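Local coordinates for protein putative hydrolase (Bacteroides ovatus, PDB 4HBS) that is of unknown function but is probably a hydrolase, built on a five-bladed beta-propeller of the kind found in the beta-fructosidase clan, at residues Gly234-Leu238 and Arg250-Leu256; Asp226-Glu232 and Met297-Lys302; Gln312-Arg318 and Tyr353-Val359. All blocks are in the same frame, centred on the assembly; numbering follows the deposited sequence. Where two conformers were deposited one is given.

Interaction 1: Gly234-Leu238 and Arg250-Leu256; sequences GHIYL and RTATRDL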
loop_
_atom_site.group_PDB
_atom_site.type_symbol
_atom_site.label_atom_id
_atom_site.label_comp_id
_atom_site.label_asym_id
_atom_site.label_seq_id
_atom_site.Cartn_x
_atom_site.Cartn_y
_atom_site.Cartn_z
ATOM N N GLY A 234 14.747 2.507 -18.252
ATOM C CA GLY A 234 15.801 2.289 -17.269
ATOM C C GLY A 234 15.752 3.114 -16.000
ATOM O O GLY A 234 16.699 3.048 -15.222
ATOM N N HIS A 235 14.670 3.884 -15.758
ATOM C CA HIS A 235 14.516 4.676 -14.531
ATOM C C HIS A 235 13.368 4.144 -13.713
ATOM O O HIS A 235 12.338 3.752 -14.285
ATOM C CB HIS A 235 14.215 6.151 -14.835
ATOM C CG HIS A 235 15.205 6.851 -15.701
ATOM N ND1 HIS A 235 16.497 7.058 -15.286
ATOM C CD2 HIS A 235 15.014 7.499 -16.872
ATOM C CE1 HIS A 235 17.081 7.747 -16.251
ATOM N NE2 HIS A 235 16.221 8.038 -17.227
ATOM N N ILE A 236 13.507 4.177 -12.378
ATOM C CA ILE A 236 12.430 3.829 -11.472
ATOM C C ILE A 236 11.808 5.137 -11.104
ATOM O O ILE A 236 12.490 5.971 -10.527
ATOM C CB ILE A 236 12.907 3.052 -10.222
ATOM C CG1 ILE A 236 13.615 1.768 -10.595
ATOM C CG2 ILE A 236 11.729 2.754 -9.310
ATOM C CD1 ILE A 236 14.573 1.297 -9.515
ATOM N N TYR A 237 10.548 5.357 -11.455
ATOM C CA TYR A 237 9.870 6.603 -11.111
ATOM C C TYR A 237 9.360 6.478 -9.690
ATOM O O TYR A 237 8.876 5.418 -9.314
ATOM C CB TYR A 237 8.772 6.935 -12.122
ATOM C CG TYR A 237 9.391 7.414 -13.415
ATOM C CD1 TYR A 237 9.878 6.507 -14.351
ATOM C CD2 TYR A 237 9.672 8.761 -13.618
ATOM C CE1 TYR A 237 10.572 6.931 -15.482
ATOM C CE2 TYR A 237 10.355 9.198 -14.749
ATOM C CZ TYR A 237 10.817 8.277 -15.673
ATOM O OH TYR A 237 11.453 8.713 -16.809
ATOM N N LEU A 238 9.590 7.526 -8.879
ATOM C CA LEU A 238 9.267 7.603 -7.453
ATOM C C LEU A 238 8.281 8.747 -7.243
ATOM O O LEU A 238 8.620 9.881 -7.572
ATOM C CB LEU A 238 10.565 7.866 -6.664
ATOM C CG LEU A 238 11.799 7.085 -7.092
ATOM C CD1 LEU A 238 13.042 7.845 -6.745
ATOM C CD2 LEU A 238 11.802 5.725 -6.477
ATOM N N ARG A 250 13.055 10.330 -9.898
ATOM C CA ARG A 250 13.414 9.070 -10.553
ATOM C C ARG A 250 14.870 8.698 -10.295
ATOM O O ARG A 250 15.709 9.568 -10.082
ATOM C CB ARG A 250 13.117 9.106 -12.078
ATOM C CG ARG A 250 14.199 9.761 -12.946
ATOM C CD ARG A 250 13.735 9.963 -14.374
ATOM N NE ARG A 250 14.680 10.769 -15.161
ATOM C CZ ARG A 250 14.458 11.219 -16.399
ATOM N NH1 ARG A 250 13.319 10.938 -17.026
ATOM N NH2 ARG A 250 15.374 11.956 -17.018
ATOM N N THR A 251 15.159 7.397 -10.378
ATOM C CA THR A 251 16.498 6.844 -10.179
ATOM C C THR A 251 17.251 6.858 -11.501
ATOM O O THR A 251 16.631 6.736 -12.556
ATOM C CB THR A 251 16.379 5.423 -9.624
ATOM O OG1 THR A 251 15.793 4.575 -10.616
ATOM C CG2 THR A 251 15.558 5.374 -8.347
ATOM N N ALA A 252 18.574 6.999 -11.456
ATOM C CA ALA A 252 19.386 7.031 -12.674
ATOM C C ALA A 252 19.356 5.687 -13.423
ATOM O O ALA A 252 19.261 5.670 -14.652
ATOM C CB ALA A 252 20.815 7.398 -12.335
ATOM N N THR A 253 19.436 4.572 -12.683
ATOM C CA THR A 253 19.423 3.213 -13.240
ATOM C C THR A 253 18.333 2.394 -12.512
ATOM O O THR A 253 17.561 2.961 -11.726
ATOM C CB THR A 253 20.823 2.588 -13.094
ATOM O OG1 THR A 253 21.015 2.145 -11.752
ATOM C CG2 THR A 253 21.943 3.549 -13.477
ATOM N N ARG A 254 18.277 1.062 -12.752
ATOM C CA ARG A 254 17.294 0.195 -12.076
ATOM C C ARG A 254 17.700 -0.099 -10.608
ATOM O O ARG A 254 16.929 -0.745 -9.900
ATOM C CB ARG A 254 17.067 -1.105 -12.856
ATOM C CG ARG A 254 16.376 -0.847 -14.180
ATOM C CD ARG A 254 15.983 -2.122 -14.892
ATOM N NE ARG A 254 15.738 -1.899 -16.324
ATOM C CZ ARG A 254 14.635 -1.355 -16.846
ATOM N NH1 ARG A 254 13.639 -0.950 -16.058
ATOM N NH2 ARG A 254 14.524 -1.201 -18.162
ATOM N N ASP A 255 18.901 0.373 -10.157
ATOM C CA ASP A 255 19.319 0.265 -8.757
ATOM C C ASP A 255 18.566 1.357 -7.984
ATOM O O ASP A 255 18.714 2.538 -8.297
ATOM C CB ASP A 255 20.859 0.436 -8.610
ATOM C CG ASP A 255 21.443 0.072 -7.246
ATOM O OD1 ASP A 255 20.678 0.047 -6.259
ATOM O OD2 ASP A 255 22.680 -0.145 -7.161
ATOM N N LEU A 256 17.754 0.982 -6.998
ATOM C CA LEU A 256 17.023 1.960 -6.192
ATOM C C LEU A 256 18.010 2.933 -5.488
ATOM O O LEU A 256 17.682 4.105 -5.307
ATOM C CB LEU A 256 16.123 1.231 -5.166
ATOM C CG LEU A 256 15.082 2.037 -4.396
ATOM C CD1 LEU A 256 14.268 2.934 -5.317
ATOM C CD2 LEU A 256 14.154 1.105 -3.665
#
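R250 packs against H235 and Y237 at once. Its guanidinium lies flat on the imidazole, centres 4.1 Å apart and planes only 11° from parallel, while NH1 donates to Y237 OH at 2.9 Å along a line tilted 20° out of the guanidinium plane. With CG set between the backbone N and the carbonyl carbon (chi1 83°) and the chain then extended, the methylenes are used as well: CB sits over a face of the Y237 ring, CD over a face of H235. E261 forms a salt bridge with R250 NE, and D233 also bonds Y237 OH. The close fit belongs to the open end of a beta hairpin, strands 236-242 and 245-251, within one propeller blade. Y237 and R250 are a non-hydrogen-bonded antiparallel pair, and beside them T251 N bonds I236 O at 3.0 Å. At the next step a side chain takes over: I236 N donates to T251 OG1 at 2.9 Å, and that hydroxyl in turn donates to T253 O. H235 ND1 reaches T251 O at 2.8 Å. On the buried side, L238 CD2 meets L256 CD1 at 3.9 Å, next to M228 of the neighbouring strand. Towards solvent the contact thins: A252 and T253 turn their CB atoms away from 234-238, and R254 merely lays its guanidinium over G234, CA 3.8 Å above the plane, while its NH1 bonds D231 O.

Interaction 2: Asp226-Glu232 and Met297-Lys302; sequences DTMWEDE and MPWVFK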
loop_
_atom_site.group_PDB
_atom_site.type_symbol
_atom_site.label_atom_id
_atom_site.label_comp_id
_atom_site.label_asym_id
_atom_site.label_seq_id
_atom_site.Cartn_x
_atom_site.Cartn_y
_atom_site.Cartn_z
ATOM N N ASP A 226 6.994 6.332 -2.148
ATOM C CA ASP A 226 5.899 5.651 -1.426
ATOM C C ASP A 226 5.182 4.698 -2.403
ATOM O O ASP A 226 4.733 3.622 -2.003
ATOM C CB ASP A 226 4.922 6.657 -0.815
ATOM C CG ASP A 226 5.427 7.392 0.416
ATOM O OD1 ASP A 226 6.306 6.846 1.120
ATOM O OD2 ASP A 226 4.931 8.510 0.682
ATOM N N THR A 227 5.084 5.125 -3.685
ATOM C CA THR A 227 4.647 4.331 -4.826
ATOM C C THR A 227 5.776 4.469 -5.854
ATOM O O THR A 227 6.574 5.415 -5.778
ATOM C CB THR A 227 3.276 4.740 -5.360
ATOM O OG1 THR A 227 3.388 5.983 -6.049
ATOM C CG2 THR A 227 2.230 4.803 -4.270
HETATM N N MSE A 228 5.853 3.524 -6.788
HETATM C CA MSE A 228 6.897 3.485 -7.798
HETATM C C MSE A 228 6.403 3.005 -9.133
HETATM O O MSE A 228 5.318 2.432 -9.233
HETATM C CB MSE A 228 7.979 2.522 -7.337
HETATM C CG MSE A 228 9.119 3.185 -6.664
HETATM SE SE MSE A 228 10.251 1.966 -5.666
HETATM C CE MSE A 228 10.023 0.481 -6.538
ATOM N N TRP A 229 7.234 3.192 -10.158
ATOM C CA TRP A 229 6.982 2.669 -11.492
ATOM C C TRP A 229 8.321 2.390 -12.191
ATOM O O TRP A 229 9.037 3.330 -12.528
ATOM C CB TRP A 229 6.105 3.608 -12.334
ATOM C CG TRP A 229 6.054 3.174 -13.762
ATOM C CD1 TRP A 229 6.704 3.751 -14.812
ATOM C CD2 TRP A 229 5.575 1.910 -14.238
ATOM N NE1 TRP A 229 6.594 2.958 -15.929
ATOM C CE2 TRP A 229 5.875 1.839 -15.613
ATOM C CE3 TRP A 229 4.875 0.848 -13.645
ATOM C CZ2 TRP A 229 5.472 0.770 -16.409
ATOM C CZ3 TRP A 229 4.476 -0.212 -14.439
ATOM C CH2 TRP A 229 4.810 -0.262 -15.795
ATOM N N GLU A 230 8.660 1.109 -12.403
ATOM C CA GLU A 230 9.884 0.726 -13.104
ATOM C C GLU A 230 9.565 0.793 -14.603
ATOM O O GLU A 230 8.806 -0.038 -15.097
ATOM C CB GLU A 230 10.351 -0.672 -12.644
ATOM C CG GLU A 230 11.731 -1.073 -13.154
ATOM C CD GLU A 230 12.504 -2.026 -12.258
ATOM O OE1 GLU A 230 11.864 -2.877 -11.595
ATOM O OE2 GLU A 230 13.751 -1.914 -12.208
ATOM N N ASP A 231 10.070 1.837 -15.298
ATOM C CA ASP A 231 9.776 2.085 -16.719
ATOM C C ASP A 231 10.773 1.422 -17.673
ATOM O O ASP A 231 11.911 1.159 -17.302
ATOM C CB ASP A 231 9.777 3.603 -16.980
ATOM C CG ASP A 231 9.156 4.008 -18.301
ATOM O OD1 ASP A 231 7.925 4.044 -18.384
ATOM O OD2 ASP A 231 9.910 4.201 -19.274
ATOM N N GLU A 232 10.339 1.206 -18.933
ATOM C CA GLU A 232 11.160 0.659 -20.022
ATOM C C GLU A 232 12.453 1.462 -20.245
ATOM O O GLU A 232 13.435 0.894 -20.738
ATOM C CB GLU A 232 10.384 0.680 -21.363
ATOM C CG GLU A 232 9.244 -0.313 -21.509
ATOM C CD GLU A 232 8.518 -0.171 -22.838
ATOM O OE1 GLU A 232 9.192 -0.234 -23.894
ATOM O OE2 GLU A 232 7.281 0.032 -22.825
HETATM N N MSE A 297 -1.874 8.894 -2.479
HETATM C CA MSE A 297 -1.323 7.578 -2.790
HETATM C C MSE A 297 -1.490 7.271 -4.289
HETATM O O MSE A 297 -2.189 6.329 -4.654
HETATM C CB MSE A 297 -1.962 6.466 -1.898
HETATM C CG MSE A 297 -1.266 6.289 -0.565
HETATM SE SE MSE A 297 0.617 5.874 -0.758
HETATM C CE MSE A 297 1.253 6.387 1.008
ATOM N N PRO A 298 -0.898 8.096 -5.174
ATOM C CA PRO A 298 -1.050 7.852 -6.616
ATOM C C PRO A 298 -0.252 6.639 -7.055
ATOM O O PRO A 298 0.927 6.551 -6.736
ATOM C CB PRO A 298 -0.498 9.133 -7.232
ATOM C CG PRO A 298 0.517 9.588 -6.278
ATOM C CD PRO A 298 -0.041 9.268 -4.922
ATOM N N TRP A 299 -0.892 5.704 -7.758
ATOM C CA TRP A 299 -0.255 4.494 -8.272
ATOM C C TRP A 299 -0.171 4.610 -9.731
ATOM O O TRP A 299 -1.217 4.631 -10.372
ATOM C CB TRP A 299 -1.081 3.262 -7.907
ATOM C CG TRP A 299 -0.989 2.930 -6.465
ATOM C CD1 TRP A 299 -1.815 3.354 -5.466
ATOM C CD2 TRP A 299 0.063 2.203 -5.842
ATOM N NE1 TRP A 299 -1.333 2.940 -4.248
ATOM C CE2 TRP A 299 -0.186 2.207 -4.451
ATOM C CE3 TRP A 299 1.207 1.549 -6.323
ATOM C CZ2 TRP A 299 0.653 1.545 -3.540
ATOM C CZ3 TRP A 299 2.036 0.900 -5.421
ATOM C CH2 TRP A 299 1.756 0.902 -4.051
ATOM N N VAL A 300 1.051 4.678 -10.296
ATOM C CA VAL A 300 1.240 4.787 -11.750
ATOM C C VAL A 300 1.678 3.433 -12.345
ATOM O O VAL A 300 2.407 2.659 -11.705
ATOM C CB VAL A 300 2.239 5.919 -12.090
ATOM C CG1 VAL A 300 2.590 5.931 -13.583
ATOM C CG2 VAL A 300 1.666 7.271 -11.656
ATOM N N PHE A 301 1.175 3.159 -13.563
ATOM C CA PHE A 301 1.487 1.980 -14.362
ATOM C C PHE A 301 1.207 2.292 -15.848
ATOM O O PHE A 301 0.463 3.225 -16.131
ATOM C CB PHE A 301 0.696 0.754 -13.881
ATOM C CG PHE A 301 -0.775 0.826 -14.200
ATOM C CD1 PHE A 301 -1.641 1.566 -13.402
ATOM C CD2 PHE A 301 -1.293 0.183 -15.318
ATOM C CE1 PHE A 301 -3.003 1.646 -13.707
ATOM C CE2 PHE A 301 -2.657 0.265 -15.621
ATOM C CZ PHE A 301 -3.503 0.997 -14.814
ATOM N N LYS A 302 1.811 1.523 -16.774
ATOM C CA LYS A 302 1.668 1.719 -18.215
ATOM C C LYS A 302 0.964 0.543 -18.839
ATOM O O LYS A 302 1.289 -0.597 -18.521
ATOM C CB LYS A 302 3.055 1.885 -18.884
ATOM C CG LYS A 302 3.016 2.193 -20.400
ATOM C CD LYS A 302 4.412 2.236 -21.015
ATOM C CE LYS A 302 4.453 2.783 -22.438
ATOM N NZ LYS A 302 5.799 3.319 -22.817
#
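Two neighbouring blades of the propeller meet where strand 227-230 faces strand 298-302, each the first strand of its own sheet, with T227 set against P298 and W299 and with W229 lying over F301 and K302. The strands run almost parallel, 11° apart with axes 6.3 Å apart at closest approach, yet side chains rather than paired backbones join them. T227 touches with both branches. Its OG1, placed between the backbone N and the carbonyl carbon (chi1 73°), donates to P298 O at 2.6 Å, meeting the carbonyl almost head-on with a C=O...donor angle of 172°. T227 CG2 comes down over the face of the W299 indole, 3.6 Å from the centroid of the six-membered ring, and also touches SE of M297, a selenomethionine, at 4.0 Å. Further along, W229 turns one face to the second strand, so that F301 CA and K302 N both lie over it, and K302 CB reaches CZ2 at 3.6 Å. The opposite face carries D231 N, and NE1 donates in the ring plane to D231 OD1 at 3.0 Å, which fixes the rotation of the indole. A leucine in place of W229 would probably leave the backbone at F301 and K302 without its flat cover and D231 OD1 without the indole donor. At the exposed end E232 OE2 and K302 NZ form a long salt bridge of 3.6 Å; K302 NZ also bonds Y307 OH, as D231 OD1 does. The seam therefore holds mainly by apolar cover and a single threonine-to-carbonyl hydrogen bond, while the one ion pair across it, E232 to K302, is long and probably a modest contributor.

Interaction 3: Gln312-Arg318 and Tyr353-Val359; sequences QSMWFGR and YQHVYMV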
loop_
_atom_site.group_PDB
_atom_site.type_symbol
_atom_site.label_atom_id
_atom_site.label_comp_id
_atom_site.label_asym_id
_atom_site.label_seq_id
_atom_site.Cartn_x
_atom_site.Cartn_y
_atom_site.Cartn_z
ATOM N N GLN A 312 -6.780 7.836 -4.668
ATOM C CA GLN A 312 -7.981 8.065 -3.891
ATOM C C GLN A 312 -8.287 9.532 -3.914
ATOM O O GLN A 312 -7.369 10.328 -3.754
ATOM C CB GLN A 312 -7.744 7.620 -2.470
ATOM C CG GLN A 312 -8.994 7.582 -1.625
ATOM C CD GLN A 312 -8.645 7.434 -0.185
ATOM O OE1 GLN A 312 -7.467 7.274 0.192
ATOM N NE2 GLN A 312 -9.656 7.488 0.649
ATOM N N SER A 313 -9.559 9.915 -4.063
ATOM C CA SER A 313 -9.921 11.334 -4.050
ATOM C C SER A 313 -9.604 11.921 -2.664
ATOM O O SER A 313 -9.427 11.174 -1.698
ATOM C CB SER A 313 -11.386 11.534 -4.426
ATOM O OG SER A 313 -12.265 10.936 -3.490
HETATM N N MSE A 314 -9.470 13.242 -2.595
HETATM C CA MSE A 314 -9.053 13.939 -1.382
HETATM C C MSE A 314 -9.995 13.822 -0.171
HETATM O O MSE A 314 -11.187 13.560 -0.314
HETATM C CB MSE A 314 -8.831 15.412 -1.668
HETATM C CG MSE A 314 -10.115 16.207 -1.792
HETATM SE SE MSE A 314 -9.812 17.994 -2.426
HETATM C CE MSE A 314 -8.180 18.481 -1.345
ATOM N N TRP A 315 -9.392 14.097 1.017
ATOM C CA TRP A 315 -9.927 14.039 2.377
ATOM C C TRP A 315 -10.728 12.749 2.606
ATOM O O TRP A 315 -11.904 12.730 2.996
ATOM C CB TRP A 315 -10.687 15.322 2.772
ATOM C CG TRP A 315 -9.767 16.468 3.127
ATOM C CD1 TRP A 315 -9.715 17.695 2.530
ATOM C CD2 TRP A 315 -8.760 16.479 4.158
ATOM N NE1 TRP A 315 -8.751 18.475 3.131
ATOM C CE2 TRP A 315 -8.146 17.752 4.130
ATOM C CE3 TRP A 315 -8.323 15.537 5.114
ATOM C CZ2 TRP A 315 -7.113 18.104 5.010
ATOM C CZ3 TRP A 315 -7.293 15.884 5.975
ATOM C CH2 TRP A 315 -6.701 17.152 5.920
ATOM N N PHE A 316 -10.003 11.633 2.406
ATOM C CA PHE A 316 -10.504 10.272 2.611
ATOM C C PHE A 316 -11.787 10.012 1.809
ATOM O O PHE A 316 -12.760 9.447 2.335
ATOM C CB PHE A 316 -10.755 10.004 4.100
ATOM C CG PHE A 316 -9.555 10.235 4.972
ATOM C CD1 PHE A 316 -8.496 9.350 4.962
ATOM C CD2 PHE A 316 -9.517 11.300 5.864
ATOM C CE1 PHE A 316 -7.418 9.512 5.833
ATOM C CE2 PHE A 316 -8.420 11.487 6.709
ATOM C CZ PHE A 316 -7.385 10.583 6.700
ATOM N N GLY A 317 -11.789 10.449 0.559
ATOM C CA GLY A 317 -12.944 10.280 -0.297
ATOM C C GLY A 317 -13.084 8.838 -0.710
ATOM O O GLY A 317 -12.094 8.110 -0.793
ATOM N N ARG A 318 -14.315 8.411 -0.919
ATOM C CA ARG A 318 -14.608 7.054 -1.342
ATOM C C ARG A 318 -14.447 6.953 -2.842
ATOM O O ARG A 318 -14.324 5.835 -3.329
ATOM C CB ARG A 318 -16.022 6.631 -0.910
ATOM C CG ARG A 318 -16.227 6.676 0.594
ATOM C CD ARG A 318 -17.578 6.156 1.053
ATOM N NE ARG A 318 -18.722 6.987 0.622
ATOM C CZ ARG A 318 -19.715 6.614 -0.206
ATOM N NH1 ARG A 318 -19.719 5.399 -0.761
ATOM N NH2 ARG A 318 -20.703 7.458 -0.492
ATOM N N TYR A 353 -18.082 3.186 9.281
ATOM C CA TYR A 353 -16.676 3.311 9.721
ATOM C C TYR A 353 -16.228 4.768 9.619
ATOM O O TYR A 353 -17.020 5.610 9.189
ATOM C CB TYR A 353 -15.777 2.381 8.891
ATOM C CG TYR A 353 -15.790 2.688 7.416
ATOM C CD1 TYR A 353 -16.731 2.112 6.575
ATOM C CD2 TYR A 353 -14.860 3.550 6.856
ATOM C CE1 TYR A 353 -16.725 2.356 5.204
ATOM C CE2 TYR A 353 -14.873 3.842 5.495
ATOM C CZ TYR A 353 -15.810 3.244 4.672
ATOM O OH TYR A 353 -15.838 3.564 3.340
ATOM N N GLN A 354 -14.983 5.080 10.042
ATOM C CA GLN A 354 -14.485 6.462 10.031
ATOM C C GLN A 354 -13.884 6.833 8.690
ATOM O O GLN A 354 -14.467 7.661 7.991
ATOM C CB GLN A 354 -13.467 6.715 11.170
ATOM C CG GLN A 354 -13.057 8.193 11.358
ATOM C CD GLN A 354 -11.843 8.372 12.257
ATOM O OE1 GLN A 354 -10.852 7.664 12.142
ATOM N NE2 GLN A 354 -11.875 9.354 13.155
ATOM N N HIS A 355 -12.725 6.249 8.333
ATOM C CA HIS A 355 -12.000 6.607 7.112
ATOM C C HIS A 355 -11.635 5.422 6.270
ATOM O O HIS A 355 -11.321 4.361 6.789
ATOM C CB HIS A 355 -10.684 7.334 7.451
ATOM C CG HIS A 355 -10.867 8.684 8.049
ATOM N ND1 HIS A 355 -10.087 9.109 9.110
ATOM C CD2 HIS A 355 -11.745 9.665 7.731
ATOM C CE1 HIS A 355 -10.500 10.334 9.399
ATOM N NE2 HIS A 355 -11.499 10.713 8.596
ATOM N N VAL A 356 -11.607 5.635 4.969
ATOM C CA VAL A 356 -11.123 4.671 4.015
ATOM C C VAL A 356 -9.863 5.340 3.458
ATOM O O VAL A 356 -9.867 6.547 3.190
ATOM C CB VAL A 356 -12.149 4.203 2.941
ATOM C CG1 VAL A 356 -12.928 5.362 2.329
ATOM C CG2 VAL A 356 -11.465 3.378 1.870
ATOM N N TYR A 357 -8.769 4.617 3.406
ATOM C CA TYR A 357 -7.518 5.211 2.959
ATOM C C TYR A 357 -6.622 4.143 2.379
ATOM O O TYR A 357 -7.048 2.991 2.268
ATOM C CB TYR A 357 -6.845 5.959 4.123
ATOM C CG TYR A 357 -6.563 5.101 5.338
ATOM C CD1 TYR A 357 -7.566 4.814 6.263
ATOM C CD2 TYR A 357 -5.283 4.633 5.600
ATOM C CE1 TYR A 357 -7.315 4.017 7.374
ATOM C CE2 TYR A 357 -5.011 3.863 6.723
ATOM C CZ TYR A 357 -6.028 3.569 7.621
ATOM O OH TYR A 357 -5.769 2.842 8.758
HETATM N N MSE A 358 -5.432 4.536 1.910
HETATM C CA MSE A 358 -4.475 3.616 1.330
HETATM C C MSE A 358 -5.115 2.755 0.236
HETATM O O MSE A 358 -5.088 1.517 0.298
HETATM C CB MSE A 358 -3.887 2.737 2.427
HETATM C CG MSE A 358 -2.509 2.256 2.106
HETATM SE SE MSE A 358 -1.180 3.606 2.417
HETATM C CE MSE A 358 -1.213 3.516 4.406
ATOM N N VAL A 359 -5.716 3.411 -0.749
ATOM C CA VAL A 359 -6.319 2.695 -1.864
ATOM C C VAL A 359 -5.147 2.311 -2.744
ATOM O O VAL A 359 -4.565 3.179 -3.400
ATOM C CB VAL A 359 -7.402 3.515 -2.577
ATOM C CG1 VAL A 359 -8.024 2.711 -3.703
ATOM C CG2 VAL A 359 -8.477 3.938 -1.582
HETATM O O HOH W 1 -13.863 7.949 4.308
#
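F316, Q312 and V356 bury the most surface here. The F316 ring stacks face to face on the H355 imidazole, centroids 3.8 Å apart and planes at 16°. H355 CB also lies over that face of the phenyl, while Y357 CB comes in at the ring edge, 3.9 Å from F316 CD1. Q312 reaches V356 as well. With CG anti to the backbone N (chi1 -170°) and the chain extended, its amide reaches across to the strand, and NE2 donates twice: to V356 O at 2.7 Å, approaching well above the carbonyl plane, and to G317 O of its own loop at 2.9 Å, nearly within the amide plane. One amide nitrogen thus ties the returning loop to strand 356-359. On its way the Q312 chain rests against V359, CG to CG2 at 3.7 Å, the two side chains crossing at about a right angle. V356, besides offering its carbonyl, sets CG1 against R318 CG at 4.0 Å. A water adds one more link, donating to F316 O at 2.7 Å and accepting a longer bond from V356 N. R318 and Y353 turn their polar ends elsewhere, to L341 O and P342 O. H355 ND1 and M314 N each bond glycerol, which probably came from the crystallisation liquor but may mark a pocket. The loop between strands 306-312 and 319-325 here meets strand 356-361, the edge strand of the blade whose sheet mixes strands from both ends of the chain, the closure common in beta-propellers; the contact itself joins neighbouring blades.

Interactions 1 and 2 share a sheet, and their centres lie 11 Å apart: Y237 N probably bonds W229 O at 2.7 Å between adjacent strands. The hairpin end of interaction 1 thus backs the strand that interaction 2 presses against the next blade. Interaction 3, centred 20 Å from interaction 2, carries the path one blade further; W299 NE1 packs near V359 O at 3.4 Å, and M297 CE meets M358 SE at 4.0 Å. Interactions 1 and 3 do not touch, their centres being 29 Å apart on opposite sides of the chain's centre. Glycerol about 3 Å from the H355 side chain may mark a pocket; no active site is established.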